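Local coordinates for protein 4-hydroxythreonine-4-phosphate dehydrogenase (Legionella pneumophila subsp. pneumophila, PDB 6XMY) that probably catalyses the NAD-dependent oxidation of 4-phosphohydroxy-L-threonine, a step of pyridoxine 5'-phosphate biosynthesis, with the help of a divalent metal ion, at residues D42-E52 / V77-S88. Sequence-based numbering, arbitrary orientation.
Sequences DLSLLEARASE and VWPVPCAAPVIS. With EDO (1,2-ethanediol), chain E; EDO (1,2-ethanediol), chain F.
C82 N donates a hydrogen bond to D42 OD2 at 2.8 Å with an N-H...O angle of 164°, and OD2 accepts it on its anti lone pair, the one away from OD1. It is one of two hydrogen bonds, one near each end of the contact, that join the helix to the chain that leaves the strand. D42 is also the N-cap residue of helix 43-52: its OD1 makes the capping bond, accepting from L45 N at 2.8 Å, met from 38° above the carboxylate plane. One side chain thus caps the helix and holds the loop, and the two bonds together fix its rotation. At the far end, in one of the two conformers of S88, S88 OG appears to donate to E52 OE1 at 2.6 Å, on the syn side of the carboxylate; E52 gets there with CG anti to its backbone N (chi1 -175°) and an extended chain.

The apolar contacts lie between these bonds and on the strand. L46 CD1 meets V77 CG2 tip to tip at 3.8 Å, while L43 CD1 slants across the same methyl. L45 CD1 lies against V86 CB at 3.8 Å. In the parallel order of this part of the PdxA fold, strand 74-79 lies between strands 37-41 and 58-61, and helix 43-52 follows directly on 37-41; F59 of strand 58-61 also packs on L43 and L46.

The R49 guanidinium has S88 OG, in that same conformer, over one face and V86 CG1 at its edge, 3.8 Å from NH2. Bends at chi2 and chi3 bring the guanidinium beside S88 and V86, where NH1 forms a salt bridge with D25. An ethanediol, probably from the crystallisation liquor, accepts from R49 NH2 through O1 at 2.8 Å, and a second one receives V86 N on its O1.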
ATOM      1  N   ASP A  42      15.357  10.495  -8.491  1.00  9.68           N
ATOM      2  CA  ASP A  42      16.309  11.381  -9.145  1.00  9.56           C
ATOM      3  C   ASP A  42      17.093  12.142  -8.082  1.00 10.34           C
ATOM      4  O   ASP A  42      16.509  12.814  -7.228  1.00 11.65           O
ATOM      5  CB  ASP A  42      15.531  12.307 -10.081  1.00 10.54           C
ATOM      6  CG  ASP A  42      16.406  13.297 -10.810  1.00  9.82           C
ATOM      7  OD1 ASP A  42      17.137  14.041 -10.141  1.00 12.79           O
ATOM      8  OD2 ASP A  42      16.342  13.347 -12.052  1.00 12.82           O
ATOM      9  N   LEU A  43      18.423  12.023  -8.113  1.00  9.97           N
ATOM     10  CA  LEU A  43      19.230  12.622  -7.055  1.00 11.51           C
ATOM     11  C   LEU A  43      19.164  14.148  -7.094  1.00 11.73           C
ATOM     12  O   LEU A  43      19.072  14.797  -6.045  1.00 12.54           O
ATOM     13  CB  LEU A  43      20.675  12.126  -7.149  1.00 12.10           C
ATOM     14  CG  LEU A  43      21.655  12.698  -6.129  1.00 12.24           C
ATOM     15  CD1 LEU A  43      21.211  12.374  -4.708  1.00 15.63           C
ATOM     16  CD2 LEU A  43      23.048  12.151  -6.392  1.00 15.94           C
ATOM     17  N   SER A  44      19.219  14.744  -8.286  1.00 12.40           N
ATOM     18  CA  SER A  44      19.093  16.196  -8.400  0.61 12.30           C
ATOM     19  C   SER A  44      17.760  16.676  -7.849  1.00 11.61           C
ATOM     20  O   SER A  44      17.681  17.737  -7.211  1.00 12.71           O
ATOM     21  CB  SER A  44      19.216  16.614  -9.861  0.61 13.02           C
ATOM     22  OG  SER A  44      20.497  16.311 -10.368  0.61 15.27           O
ATOM     23  N   LEU A  45      16.694  15.910  -8.102  1.00 10.41           N
ATOM     24  CA  LEU A  45      15.380  16.240  -7.563  1.00 10.70           C
ATOM     25  C   LEU A  45      15.398  16.217  -6.043  1.00 11.20           C
ATOM     26  O   LEU A  45      14.896  17.134  -5.390  1.00 11.58           O
ATOM     27  CB  LEU A  45      14.349  15.245  -8.090  1.00 11.66           C
ATOM     28  CG  LEU A  45      13.067  15.137  -7.264  1.00 11.10           C
ATOM     29  CD1 LEU A  45      12.218  16.411  -7.412  1.00 12.55           C
ATOM     30  CD2 LEU A  45      12.289  13.930  -7.702  1.00 13.91           C
ATOM     31  N   LEU A  46      15.956  15.158  -5.460  1.00 10.82           N
ATOM     32  CA  LEU A  46      16.000  15.064  -4.004  1.00 10.68           C
ATOM     33  C   LEU A  46      16.821  16.199  -3.400  1.00 10.70           C
ATOM     34  O   LEU A  46      16.422  16.797  -2.393  1.00 11.48           O
ATOM     35  CB  LEU A  46      16.525  13.688  -3.585  1.00  9.91           C
ATOM     36  CG  LEU A  46      15.552  12.551  -3.897  1.00  9.71           C
ATOM     37  CD1 LEU A  46      16.238  11.188  -3.835  1.00 12.57           C
ATOM     38  CD2 LEU A  46      14.386  12.589  -2.917  1.00 12.20           C
ATOM     39  N   GLU A  47      17.960  16.529  -4.018  1.00 10.85           N
ATOM     40  CA  GLU A  47      18.771  17.637  -3.525  1.00 11.72           C
ATOM     41  C   GLU A  47      18.020  18.956  -3.628  1.00 11.50           C
ATOM     42  O   GLU A  47      18.055  19.768  -2.698  1.00 13.35           O
ATOM     43  CB  GLU A  47      20.100  17.718  -4.288  1.00 13.86           C
ATOM     44  CG  GLU A  47      21.038  16.550  -3.970  1.00 17.26           C
ATOM     45  CD  GLU A  47      22.207  16.406  -4.940  1.00 24.42           C
ATOM     46  OE1 GLU A  47      22.168  16.996  -6.035  1.00 28.36           O
ATOM     47  OE2 GLU A  47      23.159  15.671  -4.605  1.00 28.81           O
ATOM     48  N   ALA A  48      17.336  19.183  -4.754  1.00 11.43           N
ATOM     49  CA  ALA A  48      16.626  20.447  -4.950  1.00 10.79           C
ATOM     50  C   ALA A  48      15.425  20.552  -4.021  1.00 12.48           C
ATOM     51  O   ALA A  48      15.136  21.631  -3.493  1.00 15.34           O
ATOM     52  CB  ALA A  48      16.183  20.590  -6.407  1.00 13.08           C
ATOM     53  N   ARG A  49      14.711  19.443  -3.811  1.00 12.18           N
ATOM     54  CA  ARG A  49      13.579  19.462  -2.891  1.00 11.60           C
ATOM     55  C   ARG A  49      14.045  19.704  -1.459  1.00 11.77           C
ATOM     56  O   ARG A  49      13.408  20.460  -0.717  1.00 12.55           O
ATOM     57  CB  ARG A  49      12.778  18.165  -3.030  1.00 10.07           C
ATOM     58  CG  ARG A  49      11.444  18.128  -2.260  1.00 11.81           C
ATOM     59  CD  ARG A  49      10.410  19.145  -2.795  1.00 11.53           C
ATOM     60  NE  ARG A  49      10.178  19.018  -4.232  1.00 10.15           N
ATOM     61  CZ  ARG A  49       9.329  18.164  -4.800  1.00  8.80           C
ATOM     62  NH1 ARG A  49       8.608  17.327  -4.050  1.00 11.30           N
ATOM     63  NH2 ARG A  49       9.210  18.137  -6.129  1.00 12.00           N
ATOM     64  N   ALA A  50      15.183  19.113  -1.067  1.00 11.20           N
ATOM     65  CA  ALA A  50      15.739  19.378   0.257  1.00 11.74           C
ATOM     66  C   ALA A  50      16.067  20.859   0.422  1.00 11.75           C
ATOM     67  O   ALA A  50      15.793  21.462   1.470  1.00 12.63           O
ATOM     68  CB  ALA A  50      16.981  18.507   0.484  1.00 12.49           C
ATOM     69  N   SER A  51      16.658  21.464  -0.605  1.00 12.89           N
ATOM     70  CA  SER A  51      16.934  22.896  -0.553  0.58 14.28           C
ATOM     71  C   SER A  51      15.649  23.704  -0.421  1.00 12.72           C
ATOM     72  O   SER A  51      15.588  24.656   0.364  1.00 15.15           O
ATOM     73  CB  SER A  51      17.715  23.324  -1.792  0.58 15.16           C
ATOM     74  OG  SER A  51      19.026  22.791  -1.764  0.58 19.05           O
ATOM     75  N   GLU A  52      14.614  23.343  -1.185  1.00 13.34           N
ATOM     76  CA  GLU A  52      13.351  24.069  -1.095  1.00 13.86           C
ATOM     77  C   GLU A  52      12.756  23.962   0.303  1.00 14.02           C
ATOM     78  O   GLU A  52      12.130  24.915   0.792  1.00 15.58           O
ATOM     79  CB  GLU A  52      12.371  23.534  -2.142  1.00 15.27           C
ATOM     80  CG  GLU A  52      11.067  24.327  -2.201  1.00 18.62           C
ATOM     81  CD  GLU A  52      10.076  23.804  -3.236  1.00 22.26           C
ATOM     82  OE1 GLU A  52      10.333  22.749  -3.848  1.00 26.48           O
ATOM     83  OE2 GLU A  52       9.034  24.457  -3.435  1.00 26.07           O
ATOM     84  N   VAL A  77      20.810   7.073  -1.891  1.00  8.76           N
ATOM     85  CA  VAL A  77      19.948   7.147  -3.060  1.00  9.60           C
ATOM     86  C   VAL A  77      20.478   6.212  -4.132  1.00  8.10           C
ATOM     87  O   VAL A  77      21.690   6.177  -4.391  1.00 10.75           O
ATOM     88  CB  VAL A  77      19.890   8.597  -3.600  1.00 10.13           C
ATOM     89  CG1 VAL A  77      18.994   8.689  -4.840  1.00  9.83           C
ATOM     90  CG2 VAL A  77      19.448   9.577  -2.506  1.00 11.95           C
ATOM     91  N   TRP A  78      19.563   5.467  -4.771  1.00  9.00           N
ATOM     92  CA  TRP A  78      19.796   4.762  -6.026  1.00  9.62           C
ATOM     93  C   TRP A  78      19.290   5.689  -7.126  1.00  9.81           C
ATOM     94  O   TRP A  78      18.079   5.771  -7.357  1.00  9.34           O
ATOM     95  CB  TRP A  78      19.037   3.428  -6.053  1.00 10.35           C
ATOM     96  CG  TRP A  78      19.273   2.612  -7.308  1.00  9.42           C
ATOM     97  CD1 TRP A  78      19.023   2.993  -8.596  1.00 10.24           C
ATOM     98  CD2 TRP A  78      19.806   1.280  -7.390  1.00 10.34           C
ATOM     99  NE1 TRP A  78      19.369   1.994  -9.471  1.00 10.09           N
ATOM    100  CE2 TRP A  78      19.858   0.933  -8.759  1.00 10.75           C
ATOM    101  CE3 TRP A  78      20.253   0.348  -6.440  1.00 10.77           C
ATOM    102  CZ2 TRP A  78      20.332  -0.306  -9.202  1.00 10.97           C
ATOM    103  CZ3 TRP A  78      20.730  -0.893  -6.884  1.00 10.96           C
ATOM    104  CH2 TRP A  78      20.758  -1.205  -8.254  1.00 11.07           C
ATOM    105  N   PRO A  79      20.166   6.418  -7.809  1.00 10.13           N
ATOM    106  CA  PRO A  79      19.690   7.457  -8.727  1.00 10.19           C
ATOM    107  C   PRO A  79      18.982   6.885  -9.947  1.00  8.85           C
ATOM    108  O   PRO A  79      19.423   5.909 -10.560  1.00 11.14           O
ATOM    109  CB  PRO A  79      20.980   8.187  -9.125  1.00 10.19           C
ATOM    110  CG  PRO A  79      21.920   7.914  -7.975  1.00 10.83           C
ATOM    111  CD  PRO A  79      21.625   6.484  -7.625  1.00 11.03           C
ATOM    112  N   VAL A  80      17.863   7.514 -10.290  1.00  9.36           N
ATOM    113  CA  VAL A  80      17.104   7.228 -11.505  1.00  9.48           C
ATOM    114  C   VAL A  80      16.722   8.588 -12.072  1.00 10.22           C
ATOM    115  O   VAL A  80      16.104   9.383 -11.364  1.00  9.84           O
ATOM    116  CB  VAL A  80      15.830   6.423 -11.204  1.00  8.91           C
ATOM    117  CG1 VAL A  80      15.095   6.098 -12.498  1.00 10.60           C
ATOM    118  CG2 VAL A  80      16.150   5.145 -10.417  1.00 10.04           C
ATOM    119  N   PRO A  81      17.048   8.904 -13.323  1.00 11.28           N
ATOM    120  CA  PRO A  81      16.894  10.290 -13.801  1.00 12.54           C
ATOM    121  C   PRO A  81      15.488  10.587 -14.311  1.00 11.75           C
ATOM    122  O   PRO A  81      14.938   9.844 -15.125  1.00 12.73           O
ATOM    123  CB  PRO A  81      17.916  10.377 -14.941  1.00 15.15           C
ATOM    124  CG  PRO A  81      18.010   8.950 -15.462  1.00 13.23           C
ATOM    125  CD  PRO A  81      17.813   8.056 -14.260  1.00 13.65           C
ATOM    126  N   CYS A  82      14.921  11.706 -13.855  1.00 11.43           N
ATOM    127  CA  CYS A  82      13.705  12.221 -14.474  1.00 12.30           C
ATOM    128  C   CYS A  82      13.992  12.614 -15.918  1.00 12.91           C
ATOM    129  O   CYS A  82      15.105  13.010 -16.266  1.00 14.62           O
ATOM    130  CB  CYS A  82      13.192  13.458 -13.728  1.00 12.77           C
ATOM    131  SG  CYS A  82      12.581  13.133 -12.078  1.00 13.41           S
ATOM    132  N   ALA A  83      12.977  12.481 -16.776  1.00 13.16           N
ATOM    133  CA  ALA A  83      13.129  12.933 -18.156  1.00 15.43           C
ATOM    134  C   ALA A  83      13.220  14.451 -18.246  1.00 16.08           C
ATOM    135  O   ALA A  83      13.903  14.982 -19.135  1.00 17.27           O
ATOM    136  CB  ALA A  83      11.976  12.427 -19.020  1.00 16.38           C
ATOM    137  N   ALA A  84      12.555  15.161 -17.339  1.00 13.80           N
ATOM    138  CA  ALA A  84      12.573  16.614 -17.319  1.00 15.02           C
ATOM    139  C   ALA A  84      12.704  17.087 -15.881  1.00 13.17           C
ATOM    140  O   ALA A  84      12.186  16.443 -14.959  1.00 14.57           O
ATOM    141  CB  ALA A  84      11.298  17.211 -17.935  1.00 18.11           C
ATOM    142  N   PRO A  85      13.390  18.207 -15.661  1.00 13.64           N
ATOM    143  CA  PRO A  85      13.474  18.768 -14.310  1.00 13.70           C
ATOM    144  C   PRO A  85      12.089  19.028 -13.748  1.00 11.82           C
ATOM    145  O   PRO A  85      11.151  19.378 -14.471  1.00 13.41           O
ATOM    146  CB  PRO A  85      14.248  20.075 -14.519  1.00 17.62           C
ATOM    147  CG  PRO A  85      15.088  19.799 -15.707  1.00 18.07           C
ATOM    148  CD  PRO A  85      14.252  18.929 -16.609  1.00 16.07           C
ATOM    149  N   VAL A  86      11.987  18.866 -12.439  1.00 12.22           N
ATOM    150  CA  VAL A  86      10.715  18.821 -11.730  1.00 10.66           C
ATOM    151  C   VAL A  86      10.424  20.189 -11.134  1.00 13.48           C
ATOM    152  O   VAL A  86      11.316  20.854 -10.593  1.00 15.90           O
ATOM    153  CB  VAL A  86      10.765  17.737 -10.635  1.00 10.20           C
ATOM    154  CG1 VAL A  86       9.447  17.709  -9.857  1.00 12.04           C
ATOM    155  CG2 VAL A  86      11.074  16.359 -11.236  1.00 13.84           C
ATOM    156  N   ILE A  87       9.162  20.601 -11.210  1.00 12.32           N
ATOM    157  CA  ILE A  87       8.668  21.792 -10.534  1.00 12.24           C
ATOM    158  C   ILE A  87       7.660  21.315  -9.499  1.00 11.92           C
ATOM    159  O   ILE A  87       6.714  20.598  -9.843  1.00 12.12           O
ATOM    160  CB  ILE A  87       8.032  22.766 -11.537  1.00 12.21           C
ATOM    161  CG1 ILE A  87       9.094  23.257 -12.529  1.00 13.88           C
ATOM    162  CG2 ILE A  87       7.368  23.939 -10.814  1.00 15.49           C
ATOM    163  CD1 ILE A  87       8.504  23.905 -13.761  1.00 15.02           C
ATOM    164  N   SER A  88       7.878  21.678  -8.235  1.00 12.66           N
ATOM    165  CA  SER A  88       7.010  21.208  -7.158  0.74 10.97           C
ATOM    166  C   SER A  88       5.550  21.516  -7.449  1.00 11.17           C
ATOM    167  O   SER A  88       5.198  22.651  -7.791  1.00 13.80           O
ATOM    168  CB  SER A  88       7.412  21.865  -5.842  0.74 15.11           C
ATOM    169  OG  SER A  88       8.757  21.566  -5.552  0.74 14.67           O
TER
HETATM  170  C1  EDO E 404      12.303  20.297  -7.099  1.00 25.67           C
HETATM  171  O1  EDO E 404      10.933  19.993  -7.366  1.00 25.77           O
HETATM  172  C2  EDO E 404      12.357  21.526  -6.209  1.00 24.77           C
HETATM  173  O2  EDO E 404      11.739  21.189  -4.967  1.00 23.44           O
HETATM  174  C1  EDO F 405      15.451  18.597 -10.522  1.00 24.97           C
HETATM  175  O1  EDO F 405      14.396  17.808 -11.087  1.00 18.75           O
HETATM  176  C2  EDO F 405      14.875  19.815  -9.804  1.00 30.98           C
HETATM  177  O2  EDO F 405      14.228  20.702 -10.731  1.00 34.70           O